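Local coordinates for designed helical repeat protein (Synthetic construct, PDB 5CWF) that has no known natural function, being a de novo designed helical repeat protein that folds into a stack of packed helices and binds calcium ions in the crystal, at residues 35-40 / 86-91; 61-66 / 109-114; 81-86 / 97-102; 114-119 / 162-167; 119-124 / 149-154. All blocks are in the same frame, centred on the assembly; numbering follows the deposited sequence. Where two conformers were deposited one is given.

Interaction 1. Residues 35-40 / 86-91; sequences AKEIVE and ALRENN. With CA (calcium ion), chain G.
Glu40 on helix 25-44 and Arg88 in the last turn of helix 70-89 mark the closest approach of the two backbones, their CA atoms 9.0 Å apart, so long side chains have to bridge the gap. Arg88 does most of the reaching. Its NH1 donates to Glu37 OE1 at 2.9 Å, with a 155° angle at the hydrogen, closing a salt bridge. OE1 lies near the guanidinium plane, whereas NH1 stands well above the carboxylate plane, the two planes being 48° apart. Glu37 is modelled in two conformers, so this grip may be partial. The bend of the glutamate chain at chi2 (68°) brings OE1 to within 3.3 Å of Arg88 CD as well. Glu40 touches differently, laying its CB over one guanidinium face near the rim, 3.7 Å from Arg88 NH2, while its carboxylate turns to Arg43. In this all-helical repeat fold the contact is a surface bridge between helices that have helix 48-67 between them in the chain. Arg88 has a second acidic partner, Glu44, bound through NE. At the helix end the carbonyl oxygen Arg88 O binds a calcium ion at 2.3 Å. Three waters add to the metal's shell; water 1 donates to Leu87 O and accepts from Asn91 ND2, and water 2 donates to Glu89 O.

Interaction 2. Residues 61-66 / 109-114; sequences VLLAAK and AAKNND. With CA (calcium ion), chain L.
Leu63 turns its CG away from the carbonyl carbon (chi1 -73°) and so sends CD1 out over Lys111, whose own chain leaves opposite the backbone N (chi1 -175°) and then folds at chi3. That fold lets one methyl touch the lysine twice: Leu63 CD1 lies 4.0 Å from Lys111 CB and equally far from Lys111 CE, while the ammonium end leads off elsewhere. Deeper in, the contact shrinks to alanine. Ala110 CB sits 3.7 Å from Ala64 N and also touches Leu63 CB. The CA atoms of Ala64 and Ala110 come within 4.8 Å, for where these two residues of helices 48-67 and 93-111 face each other, only their CB methyls intervene; Ile76 of helix 70-89 packs on both alanines. Beyond the helix end, Asn113 adopts positive phi and binds a calcium ion through OD1 at 2.4 Å, together with a water. No polar bond joins the two segments directly, so they are probably held by close packing and burial of apolar surface; Asn67, just past 61-66, adds a hydrogen bond from ND2 to Ala110 O and, through its own O, shares the calcium with Asn113.

Interaction 3. Residues 81-86 / 97-102; sequences AEIVEA and KVMLAL
Met99 meets Ile83 along almost its whole length. Starting at the root, Met99 CB lies 4.0 Å from Ile83 CG2; one bond further out, CG is still beside the same methyl; and Met99 SD passes it at 3.9 Å. With CG set beside the backbone N (chi1 -63°) and the chain bent at chi2 (-45°), the thioether curves around the isoleucine branch instead of extending past it, and the terminal CE finishes 4.0 Å from Ala86 CB. A single methionine thus covers two positions about one turn apart on the opposing helix. The other branch of Ile83 goes the other way: CD1 points along the interface to Leu102 CB, at 4.1 Å. The two side chains of the central pair slide past each other in opposite senses. The helices run antiparallel (168° between the segment directions) with axes 10.6 Å apart. Ile83 and Met99 also have the nearest CA atoms, at 6.6 Å. Helices 70-89 and 93-111 follow one another in the chain, so this is the apolar inside of a helical hairpin, whereas Glu82 and Glu85, on another face of the first helix, form salt bridges with Arg33 and Arg133 and belong to a calcium site. Around the seam, Leu57 of helix 48-67 packs on Ile83, Val129 of helix 115-134 on Ile83 and Ala86, Leu132 of that same helix on Met99, and Ala148 of helix 138-156 on Leu102.

Interaction 4. Residues 114-119 / 162-167; sequences DDEVAR and TAREIA
Glu116 brings its carboxylate against the end of Arg164, OE2 standing 3.5 Å from Arg164 NH1. The pair counts as a salt bridge, yet the geometry is that of charge attraction and not of a directed hydrogen bond: the oxygen approaches the guanidinium obliquely, the carboxylate and guanidinium planes are 70° apart, and the two side chains cross at about a right angle. Each chain has to bend to get there. Glu116 starts out opposite its backbone N and kinks at chi2 (90°), which also leaves its CD 3.9 Å from Arg164 NH1; Arg164 folds at chi3. The arginine end has further acidic neighbours, with long, weak ion pairs from NH1 to Glu120 and Asp160, so its charge is probably spread over several carboxylates and not committed to one. A bound calcium ion lies about 6 Å from the Arg164 side chain. Just ahead of Glu116 the chain enters helix 115-134. Here Asp114 OD1 accepts from Val117 N at 3.1 Å with a nearly straight N-H (171°), and more weakly from Glu116 N at 3.0 Å, both otherwise lacking a preceding helical carbonyl. The other oxygen, OD2, takes a bond from Asn158 ND2, tying this helix start to the loop before helix 160-176. Asp114 is thus a classic aspartate N-cap, set beside a surface ion pair between two helices of the repeat array.

Interaction 5. Residues 119-124 / 149-154; sequences REIARA and KRVLDA
An antiparallel helical hairpin, formed by the consecutive helices 115-134 and 138-156, is joined here through Ile121 and Val151, the residues whose CA atoms are nearest (6.6 Å). The local axes run 10.2 Å apart and are almost exactly antiparallel, at 174°. Small, branched groups fill the gap. Ile121 CG2 meets Val151 CG1 at 3.8 Å, and the isoleucine's outer methyl does more: turned back by chi2 (-67°) instead of running straight out, CD1 comes to 3.5 Å from the backbone atom Val151 O and rests 4.0 Å from Ala154 CB. The valine fork is shared between two partners, since CG1 serves Ile121 while CG2 reaches Ala124 CB at 3.9 Å. The methyls of two alanines, one on each helix, thus flank the isoleucine-valine pair. The side-chain contacts are all apolar, the approach of CD1 to the carbonyl oxygen being the one touch on a polar atom. Other helices close over the seam: helix 160-176 puts Ala163 against Ile121 and Ile166 against Val151, while helix 93-111 places Ala105 against both Ile121 and Val151 and Ala109 against Ile121.

The contacts sample joints of one continuous helical array. Interactions 3 and 5, about 12 Å apart between centres, link consecutive helices and touch through Leu102 and Val151; interactions 1, 2 and 4 each skip one helix. Interaction 1 shares Ala86 and helix 70-89 with interaction 3, about 9 Å away between centres, and their segments alternate. Interaction 3 is nested inside interaction 2, as interaction 5 is inside interaction 4, about 6 Å off between centres. Interactions 1 and 4, about 24 Å apart between centres, lie on opposite sides of the chain's centre. Apolar hairpins (3 and 5), surface ion pairs (1 and 4) and an apolar contact across one helix (2) fit a repeat design.

Interaction 1. Residues 35-40 / 86-91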
# COMPACT_ATOMS: atom_id res chain seq x y z
N ALA A 35 4.13 7.28 6.71
CA ALA A 35 3.69 7.45 8.09
C ALA A 35 2.94 8.77 8.25
O ALA A 35 1.90 8.82 8.89
CB ALA A 35 4.87 7.40 9.04
N LYS A 36 3.45 9.84 7.65
CA LYS A 36 2.82 11.15 7.81
C LYS A 36 1.45 11.20 7.14
O LYS A 36 0.49 11.78 7.68
CB LYS A 36 3.71 12.27 7.25
CG LYS A 36 3.04 13.65 7.27
CD LYS A 36 4.01 14.78 6.94
CE LYS A 36 4.90 15.11 8.14
NZ LYS A 36 4.24 16.00 9.14
N GLU A 37 1.35 10.58 5.97
CA GLU A 37 0.08 10.49 5.27
C GLU A 37 -0.98 9.74 6.10
O GLU A 37 -2.14 10.15 6.18
CB GLU A 37 0.29 9.81 3.92
CG GLU A 37 -0.81 10.06 2.92
CD GLU A 37 -0.88 11.50 2.45
OE1 GLU A 37 -1.96 11.93 2.01
OE2 GLU A 37 0.15 12.21 2.51
N ILE A 38 -0.57 8.63 6.70
CA ILE A 38 -1.44 7.82 7.54
C ILE A 38 -1.95 8.65 8.72
O ILE A 38 -3.14 8.63 9.04
CB ILE A 38 -0.71 6.56 8.06
CG1 ILE A 38 -0.54 5.57 6.91
CG2 ILE A 38 -1.49 5.89 9.20
CD1 ILE A 38 0.48 4.45 7.19
N VAL A 39 -1.06 9.38 9.38
CA VAL A 39 -1.46 10.18 10.53
C VAL A 39 -2.49 11.24 10.14
O VAL A 39 -3.47 11.43 10.85
CB VAL A 39 -0.22 10.83 11.21
CG1 VAL A 39 -0.60 11.97 12.13
CG2 VAL A 39 0.56 9.75 11.96
N GLU A 40 -2.28 11.93 9.02
CA GLU A 40 -3.24 12.95 8.60
C GLU A 40 -4.58 12.31 8.19
O GLU A 40 -5.64 12.88 8.47
CB GLU A 40 -2.69 13.80 7.45
CG GLU A 40 -2.35 15.24 7.85
CD GLU A 40 -1.05 15.38 8.61
OE1 GLU A 40 -1.10 15.71 9.82
OE2 GLU A 40 0.03 15.18 8.01
N ALA A 86 -4.96 8.34 -2.17
CA ALA A 86 -6.16 8.01 -2.94
C ALA A 86 -7.39 7.93 -2.04
O ALA A 86 -8.49 8.39 -2.40
CB ALA A 86 -5.97 6.69 -3.66
N LEU A 87 -7.21 7.35 -0.86
CA LEU A 87 -8.31 7.25 0.08
C LEU A 87 -8.70 8.59 0.65
O LEU A 87 -9.87 8.83 0.96
CB LEU A 87 -7.96 6.31 1.23
CG LEU A 87 -8.42 4.87 1.16
CD1 LEU A 87 -8.03 4.18 2.46
CD2 LEU A 87 -9.94 4.73 0.93
N ARG A 88 -7.73 9.48 0.80
CA ARG A 88 -8.07 10.79 1.31
C ARG A 88 -8.84 11.58 0.26
O ARG A 88 -9.62 12.46 0.60
CB ARG A 88 -6.82 11.55 1.74
CG ARG A 88 -6.17 10.96 2.99
CD ARG A 88 -4.94 11.76 3.38
NE ARG A 88 -5.28 13.04 3.99
CZ ARG A 88 -4.40 14.02 4.19
NH1 ARG A 88 -3.13 13.87 3.82
NH2 ARG A 88 -4.79 15.15 4.76
N GLU A 89 -8.68 11.26 -1.02
CA GLU A 89 -9.49 11.90 -2.05
C GLU A 89 -10.91 11.33 -2.07
O GLU A 89 -11.86 12.05 -2.28
CB GLU A 89 -8.87 11.76 -3.43
CG GLU A 89 -7.55 12.51 -3.58
CD GLU A 89 -6.90 12.24 -4.92
OE1 GLU A 89 -7.37 11.33 -5.63
OE2 GLU A 89 -5.88 12.90 -5.22
N ASN A 90 -11.04 10.03 -1.87
CA ASN A 90 -12.36 9.40 -1.94
C ASN A 90 -12.35 8.14 -1.10
O ASN A 90 -11.65 7.20 -1.47
CB ASN A 90 -12.71 9.10 -3.41
CG ASN A 90 -14.06 8.39 -3.59
OD1 ASN A 90 -14.75 8.08 -2.62
ND2 ASN A 90 -14.43 8.16 -4.84
N ASN A 91 -13.09 8.12 0.02
CA ASN A 91 -13.14 6.90 0.85
C ASN A 91 -14.56 6.36 0.91
O ASN A 91 -15.05 5.96 1.96
CB ASN A 91 -12.57 7.12 2.29
CG ASN A 91 -13.46 7.97 3.21
OD1 ASN A 91 -13.96 7.49 4.24
ND2 ASN A 91 -13.62 9.22 2.87
CA CA G . -11.47 13.10 1.80
O HOH W 1 -11.74 10.77 1.71
O HOH W 2 -12.04 14.05 -0.28
O HOH W 3 -9.97 14.91 1.74

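Interaction 2. Residues 61-66 / 109-114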
# COMPACT_ATOMS: atom_id res chain seq x y z
N VAL A 61 4.62 -1.45 5.73
CA VAL A 61 5.82 -0.64 5.58
C VAL A 61 6.89 -1.10 6.57
O VAL A 61 8.06 -1.25 6.22
CB VAL A 61 5.49 0.87 5.81
CG1 VAL A 61 6.75 1.75 5.80
CG2 VAL A 61 4.55 1.34 4.73
N LEU A 62 6.46 -1.37 7.80
CA LEU A 62 7.36 -1.78 8.87
C LEU A 62 8.02 -3.11 8.55
O LEU A 62 9.23 -3.27 8.72
CB LEU A 62 6.58 -1.86 10.19
CG LEU A 62 7.42 -2.05 11.45
CD1 LEU A 62 8.19 -0.76 11.73
CD2 LEU A 62 6.54 -2.46 12.62
N LEU A 63 7.24 -4.07 8.04
CA LEU A 63 7.78 -5.37 7.69
C LEU A 63 8.70 -5.30 6.48
O LEU A 63 9.71 -6.02 6.43
CB LEU A 63 6.67 -6.38 7.41
CG LEU A 63 5.90 -6.90 8.61
CD1 LEU A 63 4.77 -7.79 8.11
CD2 LEU A 63 6.81 -7.64 9.58
N ALA A 64 8.35 -4.46 5.51
CA ALA A 64 9.18 -4.31 4.33
C ALA A 64 10.51 -3.67 4.70
O ALA A 64 11.56 -4.06 4.19
CB ALA A 64 8.48 -3.50 3.28
N ALA A 65 10.47 -2.71 5.62
CA ALA A 65 11.72 -2.07 6.02
C ALA A 65 12.63 -3.11 6.68
O ALA A 65 13.85 -3.06 6.55
CB ALA A 65 11.47 -0.93 6.96
N LYS A 66 12.02 -4.07 7.36
CA LYS A 66 12.79 -5.09 8.06
C LYS A 66 13.19 -6.26 7.16
O LYS A 66 14.29 -6.79 7.30
CB LYS A 66 11.94 -5.62 9.22
CG LYS A 66 12.57 -6.71 10.06
CD LYS A 66 11.74 -6.95 11.31
CE LYS A 66 11.73 -8.42 11.71
NZ LYS A 66 10.84 -9.25 10.83
N ALA A 109 2.89 -9.63 1.03
CA ALA A 109 4.10 -9.64 0.24
C ALA A 109 5.32 -9.26 1.09
O ALA A 109 6.38 -9.90 1.02
CB ALA A 109 3.97 -8.72 -0.94
N ALA A 110 5.16 -8.22 1.91
CA ALA A 110 6.27 -7.81 2.80
C ALA A 110 6.59 -8.89 3.84
O ALA A 110 7.73 -8.99 4.31
CB ALA A 110 5.92 -6.50 3.52
N LYS A 111 5.59 -9.69 4.19
CA LYS A 111 5.75 -10.72 5.22
C LYS A 111 6.36 -12.00 4.67
O LYS A 111 7.03 -12.75 5.40
CB LYS A 111 4.37 -11.02 5.85
CG LYS A 111 4.37 -11.98 7.03
CD LYS A 111 2.96 -12.20 7.58
CE LYS A 111 2.34 -10.92 8.14
NZ LYS A 111 1.00 -11.15 8.76
N ASN A 112 6.19 -12.22 3.38
CA ASN A 112 6.66 -13.46 2.76
C ASN A 112 8.15 -13.43 2.43
O ASN A 112 8.69 -14.42 1.94
CB ASN A 112 5.83 -13.75 1.51
CG ASN A 112 4.47 -14.36 1.84
OD1 ASN A 112 4.21 -14.76 2.97
ND2 ASN A 112 3.59 -14.41 0.84
N ASN A 113 8.82 -12.30 2.66
CA ASN A 113 10.27 -12.22 2.47
C ASN A 113 10.81 -12.50 1.05
O ASN A 113 11.93 -12.98 0.91
CB ASN A 113 10.97 -13.18 3.45
CG ASN A 113 12.00 -12.46 4.32
OD1 ASN A 113 12.80 -11.65 3.84
ND2 ASN A 113 12.06 -12.84 5.60
N ASP A 114 9.98 -12.34 0.02
CA ASP A 114 10.45 -12.44 -1.37
C ASP A 114 10.54 -11.06 -2.07
O ASP A 114 9.51 -10.41 -2.30
CB ASP A 114 9.55 -13.41 -2.15
CG ASP A 114 10.04 -13.68 -3.56
OD1 ASP A 114 10.50 -12.76 -4.27
OD2 ASP A 114 10.05 -14.87 -3.95
CA CA L . 14.85 -10.51 3.26
O HOH W 4 15.17 -10.98 5.50

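Interaction 3. Residues 81-86 / 97-102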
# COMPACT_ATOMS: atom_id res chain seq x y z
N ALA A 81 1.92 5.09 0.75
CA ALA A 81 1.62 6.52 0.77
C ALA A 81 0.61 6.88 -0.33
O ALA A 81 -0.29 7.70 -0.11
CB ALA A 81 2.89 7.34 0.63
N GLU A 82 0.75 6.28 -1.51
CA GLU A 82 -0.16 6.62 -2.61
C GLU A 82 -1.57 6.04 -2.35
O GLU A 82 -2.57 6.65 -2.74
CB GLU A 82 0.40 6.13 -3.93
CG GLU A 82 1.70 6.86 -4.35
CD GLU A 82 1.55 8.37 -4.51
OE1 GLU A 82 0.65 8.83 -5.25
OE2 GLU A 82 2.33 9.12 -3.87
N ILE A 83 -1.64 4.88 -1.70
CA ILE A 83 -2.92 4.30 -1.30
C ILE A 83 -3.64 5.25 -0.34
O ILE A 83 -4.85 5.49 -0.47
CB ILE A 83 -2.73 2.92 -0.63
CG1 ILE A 83 -2.37 1.86 -1.66
CG2 ILE A 83 -3.97 2.47 0.10
CD1 ILE A 83 -1.87 0.54 -1.06
N VAL A 84 -2.89 5.79 0.62
CA VAL A 84 -3.50 6.72 1.57
C VAL A 84 -3.93 7.99 0.86
O VAL A 84 -5.02 8.49 1.14
CB VAL A 84 -2.56 7.06 2.75
CG1 VAL A 84 -3.29 7.96 3.77
CG2 VAL A 84 -2.13 5.79 3.47
N GLU A 85 -3.10 8.52 -0.04
CA GLU A 85 -3.49 9.72 -0.80
C GLU A 85 -4.80 9.51 -1.57
O GLU A 85 -5.66 10.41 -1.62
CB GLU A 85 -2.37 10.13 -1.77
CG GLU A 85 -1.19 10.81 -1.07
CD GLU A 85 -0.11 11.28 -2.04
OE1 GLU A 85 -0.29 11.16 -3.28
OE2 GLU A 85 0.92 11.81 -1.56
N ALA A 86 -4.96 8.34 -2.17
CA ALA A 86 -6.16 8.01 -2.94
C ALA A 86 -7.39 7.93 -2.04
O ALA A 86 -8.49 8.39 -2.40
CB ALA A 86 -5.97 6.69 -3.66
N LYS A 97 -12.87 -0.77 0.06
CA LYS A 97 -12.71 -2.20 -0.22
C LYS A 97 -11.51 -2.46 -1.12
O LYS A 97 -10.77 -3.41 -0.90
CB LYS A 97 -13.97 -2.78 -0.85
CG LYS A 97 -15.11 -2.94 0.17
CD LYS A 97 -16.27 -3.75 -0.36
CE LYS A 97 -16.93 -3.14 -1.57
NZ LYS A 97 -18.40 -3.47 -1.59
N VAL A 98 -11.33 -1.63 -2.14
CA VAL A 98 -10.19 -1.77 -3.02
C VAL A 98 -8.90 -1.62 -2.22
O VAL A 98 -7.99 -2.42 -2.32
CB VAL A 98 -10.20 -0.71 -4.15
CG1 VAL A 98 -8.88 -0.70 -4.92
CG2 VAL A 98 -11.40 -0.92 -5.08
N MET A 99 -8.85 -0.57 -1.42
CA MET A 99 -7.64 -0.24 -0.72
C MET A 99 -7.36 -1.24 0.39
O MET A 99 -6.20 -1.51 0.69
CB MET A 99 -7.71 1.19 -0.17
CG MET A 99 -7.83 2.25 -1.27
SD MET A 99 -6.73 2.03 -2.67
CE MET A 99 -7.58 3.08 -3.86
N LEU A 100 -8.40 -1.81 1.00
CA LEU A 100 -8.14 -2.82 2.03
C LEU A 100 -7.50 -4.06 1.39
O LEU A 100 -6.57 -4.64 1.93
CB LEU A 100 -9.42 -3.19 2.78
CG LEU A 100 -9.22 -4.21 3.91
CD1 LEU A 100 -8.24 -3.66 4.94
CD2 LEU A 100 -10.53 -4.59 4.58
N ALA A 101 -8.00 -4.44 0.23
CA ALA A 101 -7.44 -5.59 -0.49
C ALA A 101 -5.99 -5.32 -0.87
O ALA A 101 -5.13 -6.20 -0.71
CB ALA A 101 -8.27 -5.89 -1.74
N LEU A 102 -5.68 -4.11 -1.33
CA LEU A 102 -4.31 -3.80 -1.70
C LEU A 102 -3.40 -3.74 -0.47
O LEU A 102 -2.30 -4.24 -0.51
CB LEU A 102 -4.24 -2.48 -2.46
CG LEU A 102 -4.94 -2.50 -3.82
CD1 LEU A 102 -4.83 -1.12 -4.47
CD2 LEU A 102 -4.37 -3.55 -4.74

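Interaction 4. Residues 114-119 / 162-167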
# COMPACT_ATOMS: atom_id res chain seq x y z
N ASP A 114 9.98 -12.34 0.02
CA ASP A 114 10.45 -12.44 -1.37
C ASP A 114 10.54 -11.06 -2.07
O ASP A 114 9.51 -10.41 -2.30
CB ASP A 114 9.55 -13.41 -2.15
CG ASP A 114 10.04 -13.68 -3.56
OD1 ASP A 114 10.50 -12.76 -4.27
OD2 ASP A 114 10.05 -14.87 -3.95
N ASP A 115 11.75 -10.60 -2.39
CA ASP A 115 11.91 -9.24 -2.95
C ASP A 115 11.23 -9.03 -4.31
O ASP A 115 10.75 -7.93 -4.58
CB ASP A 115 13.39 -8.86 -3.13
CG ASP A 115 14.08 -8.51 -1.82
OD1 ASP A 115 13.42 -8.06 -0.88
OD2 ASP A 115 15.32 -8.63 -1.77
N GLU A 116 11.22 -10.04 -5.17
CA GLU A 116 10.65 -9.89 -6.51
C GLU A 116 9.14 -9.81 -6.41
O GLU A 116 8.50 -8.99 -7.07
CB GLU A 116 11.11 -11.03 -7.43
CG GLU A 116 10.56 -10.99 -8.87
CD GLU A 116 11.45 -10.21 -9.83
OE1 GLU A 116 11.98 -9.15 -9.43
OE2 GLU A 116 11.65 -10.68 -10.99
N VAL A 117 8.55 -10.66 -5.57
CA VAL A 117 7.11 -10.61 -5.37
C VAL A 117 6.69 -9.31 -4.70
O VAL A 117 5.72 -8.67 -5.10
CB VAL A 117 6.64 -11.83 -4.54
CG1 VAL A 117 5.19 -11.68 -4.09
CG2 VAL A 117 6.84 -13.10 -5.36
N ALA A 118 7.45 -8.88 -3.69
CA ALA A 118 7.11 -7.66 -2.99
C ALA A 118 7.12 -6.49 -3.96
O ALA A 118 6.22 -5.65 -3.94
CB ALA A 118 8.06 -7.43 -1.84
N ARG A 119 8.13 -6.45 -4.83
CA ARG A 119 8.22 -5.36 -5.80
C ARG A 119 7.05 -5.37 -6.78
O ARG A 119 6.51 -4.32 -7.11
CB ARG A 119 9.53 -5.46 -6.57
CG ARG A 119 9.57 -4.59 -7.82
CD ARG A 119 10.97 -4.51 -8.44
NE ARG A 119 11.91 -3.76 -7.61
CZ ARG A 119 13.19 -3.57 -7.92
NH1 ARG A 119 13.70 -4.07 -9.03
NH2 ARG A 119 13.97 -2.87 -7.10
N THR A 162 2.04 -13.25 -12.20
CA THR A 162 0.63 -12.84 -12.21
C THR A 162 0.49 -11.39 -11.72
O THR A 162 -0.31 -10.63 -12.25
CB THR A 162 -0.22 -13.81 -11.37
OG1 THR A 162 -0.15 -15.11 -11.96
CG2 THR A 162 -1.67 -13.37 -11.31
N ALA A 163 1.28 -11.00 -10.73
CA ALA A 163 1.24 -9.61 -10.28
C ALA A 163 1.54 -8.64 -11.45
O ALA A 163 0.83 -7.64 -11.65
CB ALA A 163 2.22 -9.39 -9.14
N ARG A 164 2.55 -8.96 -12.24
CA ARG A 164 2.91 -8.09 -13.37
C ARG A 164 1.79 -8.02 -14.40
O ARG A 164 1.54 -6.96 -14.97
CB ARG A 164 4.22 -8.56 -14.03
CG ARG A 164 5.46 -8.18 -13.21
CD ARG A 164 6.78 -8.43 -13.99
NE ARG A 164 7.06 -9.84 -14.22
CZ ARG A 164 7.80 -10.62 -13.44
NH1 ARG A 164 8.43 -10.16 -12.37
NH2 ARG A 164 7.95 -11.89 -13.77
N GLU A 165 1.11 -9.13 -14.64
CA GLU A 165 -0.02 -9.14 -15.57
C GLU A 165 -1.16 -8.25 -15.08
O GLU A 165 -1.79 -7.55 -15.87
CB GLU A 165 -0.53 -10.56 -15.81
CG GLU A 165 -1.75 -10.61 -16.71
CD GLU A 165 -1.51 -9.93 -18.04
OE1 GLU A 165 -0.41 -10.10 -18.62
OE2 GLU A 165 -2.41 -9.20 -18.51
N ILE A 166 -1.44 -8.29 -13.78
CA ILE A 166 -2.51 -7.46 -13.24
C ILE A 166 -2.13 -5.98 -13.39
O ILE A 166 -2.97 -5.16 -13.71
CB ILE A 166 -2.81 -7.78 -11.77
CG1 ILE A 166 -3.37 -9.20 -11.62
CG2 ILE A 166 -3.81 -6.79 -11.18
CD1 ILE A 166 -3.22 -9.75 -10.21
N ALA A 167 -0.86 -5.65 -13.20
CA ALA A 167 -0.41 -4.27 -13.35
C ALA A 167 -0.63 -3.76 -14.76
O ALA A 167 -1.07 -2.61 -14.96
CB ALA A 167 1.06 -4.12 -12.96

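Interaction 5. Residues 119-124 / 149-154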
# COMPACT_ATOMS: atom_id res chain seq x y z
N ARG A 119 8.13 -6.45 -4.83
CA ARG A 119 8.22 -5.36 -5.80
C ARG A 119 7.05 -5.37 -6.78
O ARG A 119 6.51 -4.32 -7.11
CB ARG A 119 9.53 -5.46 -6.57
CG ARG A 119 9.57 -4.59 -7.82
CD ARG A 119 10.97 -4.51 -8.44
NE ARG A 119 11.91 -3.76 -7.61
CZ ARG A 119 13.19 -3.57 -7.92
NH1 ARG A 119 13.70 -4.07 -9.03
NH2 ARG A 119 13.97 -2.87 -7.10
N GLU A 120 6.67 -6.54 -7.27
CA GLU A 120 5.62 -6.61 -8.29
C GLU A 120 4.23 -6.38 -7.68
O GLU A 120 3.36 -5.84 -8.34
CB GLU A 120 5.64 -7.93 -9.04
CG GLU A 120 6.91 -8.20 -9.88
CD GLU A 120 7.34 -7.06 -10.80
OE1 GLU A 120 6.51 -6.24 -11.22
OE2 GLU A 120 8.53 -7.05 -11.20
N ILE A 121 4.00 -6.84 -6.45
CA ILE A 121 2.72 -6.59 -5.78
C ILE A 121 2.57 -5.08 -5.53
O ILE A 121 1.52 -4.50 -5.83
CB ILE A 121 2.60 -7.41 -4.46
CG1 ILE A 121 2.55 -8.92 -4.77
CG2 ILE A 121 1.39 -6.98 -3.63
CD1 ILE A 121 1.29 -9.37 -5.50
N ALA A 122 3.63 -4.44 -5.06
CA ALA A 122 3.58 -3.00 -4.81
C ALA A 122 3.28 -2.26 -6.11
O ALA A 122 2.53 -1.30 -6.12
CB ALA A 122 4.88 -2.52 -4.21
N ARG A 123 3.88 -2.70 -7.21
CA ARG A 123 3.67 -2.01 -8.49
C ARG A 123 2.25 -2.18 -9.04
O ARG A 123 1.69 -1.28 -9.65
CB ARG A 123 4.70 -2.50 -9.50
CG ARG A 123 6.02 -1.87 -9.25
CD ARG A 123 7.13 -2.48 -10.07
NE ARG A 123 8.34 -1.67 -9.93
CZ ARG A 123 9.41 -1.78 -10.71
NH1 ARG A 123 9.41 -2.65 -11.70
NH2 ARG A 123 10.46 -1.00 -10.50
N ALA A 124 1.69 -3.37 -8.85
CA ALA A 124 0.33 -3.63 -9.27
C ALA A 124 -0.65 -2.76 -8.47
O ALA A 124 -1.55 -2.14 -9.03
CB ALA A 124 0.01 -5.12 -9.10
N LYS A 149 -8.48 -7.79 -5.74
CA LYS A 149 -8.69 -9.11 -5.19
C LYS A 149 -7.69 -10.09 -5.80
O LYS A 149 -7.19 -11.00 -5.14
CB LYS A 149 -10.12 -9.61 -5.47
CG LYS A 149 -11.24 -8.92 -4.70
CD LYS A 149 -10.94 -8.70 -3.24
CE LYS A 149 -12.18 -8.22 -2.50
NZ LYS A 149 -11.88 -7.45 -1.26
N ARG A 150 -7.40 -9.90 -7.09
CA ARG A 150 -6.44 -10.78 -7.77
C ARG A 150 -5.00 -10.51 -7.32
O ARG A 150 -4.19 -11.44 -7.24
CB ARG A 150 -6.57 -10.62 -9.28
CG ARG A 150 -7.87 -11.18 -9.79
CD ARG A 150 -8.08 -10.93 -11.27
NE ARG A 150 -6.97 -11.43 -12.08
CZ ARG A 150 -6.61 -10.92 -13.26
NH1 ARG A 150 -7.30 -9.92 -13.79
NH2 ARG A 150 -5.58 -11.43 -13.92
N VAL A 151 -4.69 -9.27 -6.99
CA VAL A 151 -3.37 -8.92 -6.47
C VAL A 151 -3.15 -9.61 -5.13
O VAL A 151 -2.09 -10.20 -4.87
CB VAL A 151 -3.21 -7.39 -6.30
CG1 VAL A 151 -1.88 -7.05 -5.61
CG2 VAL A 151 -3.28 -6.70 -7.64
N LEU A 152 -4.17 -9.58 -4.28
CA LEU A 152 -4.11 -10.25 -2.99
C LEU A 152 -3.90 -11.75 -3.17
O LEU A 152 -3.08 -12.36 -2.47
CB LEU A 152 -5.38 -9.93 -2.17
CG LEU A 152 -5.55 -10.60 -0.81
CD1 LEU A 152 -4.31 -10.38 0.07
CD2 LEU A 152 -6.79 -10.07 -0.11
N ASP A 153 -4.61 -12.36 -4.13
CA ASP A 153 -4.45 -13.80 -4.37
C ASP A 153 -3.03 -14.09 -4.86
O ASP A 153 -2.39 -15.09 -4.45
CB ASP A 153 -5.49 -14.29 -5.40
CG ASP A 153 -6.91 -14.39 -4.81
OD1 ASP A 153 -7.05 -14.51 -3.57
OD2 ASP A 153 -7.89 -14.33 -5.59
N ALA A 154 -2.50 -13.19 -5.71
CA ALA A 154 -1.13 -13.34 -6.22
C ALA A 154 -0.10 -13.26 -5.11
O ALA A 154 0.91 -13.94 -5.16
CB ALA A 154 -0.83 -12.27 -7.27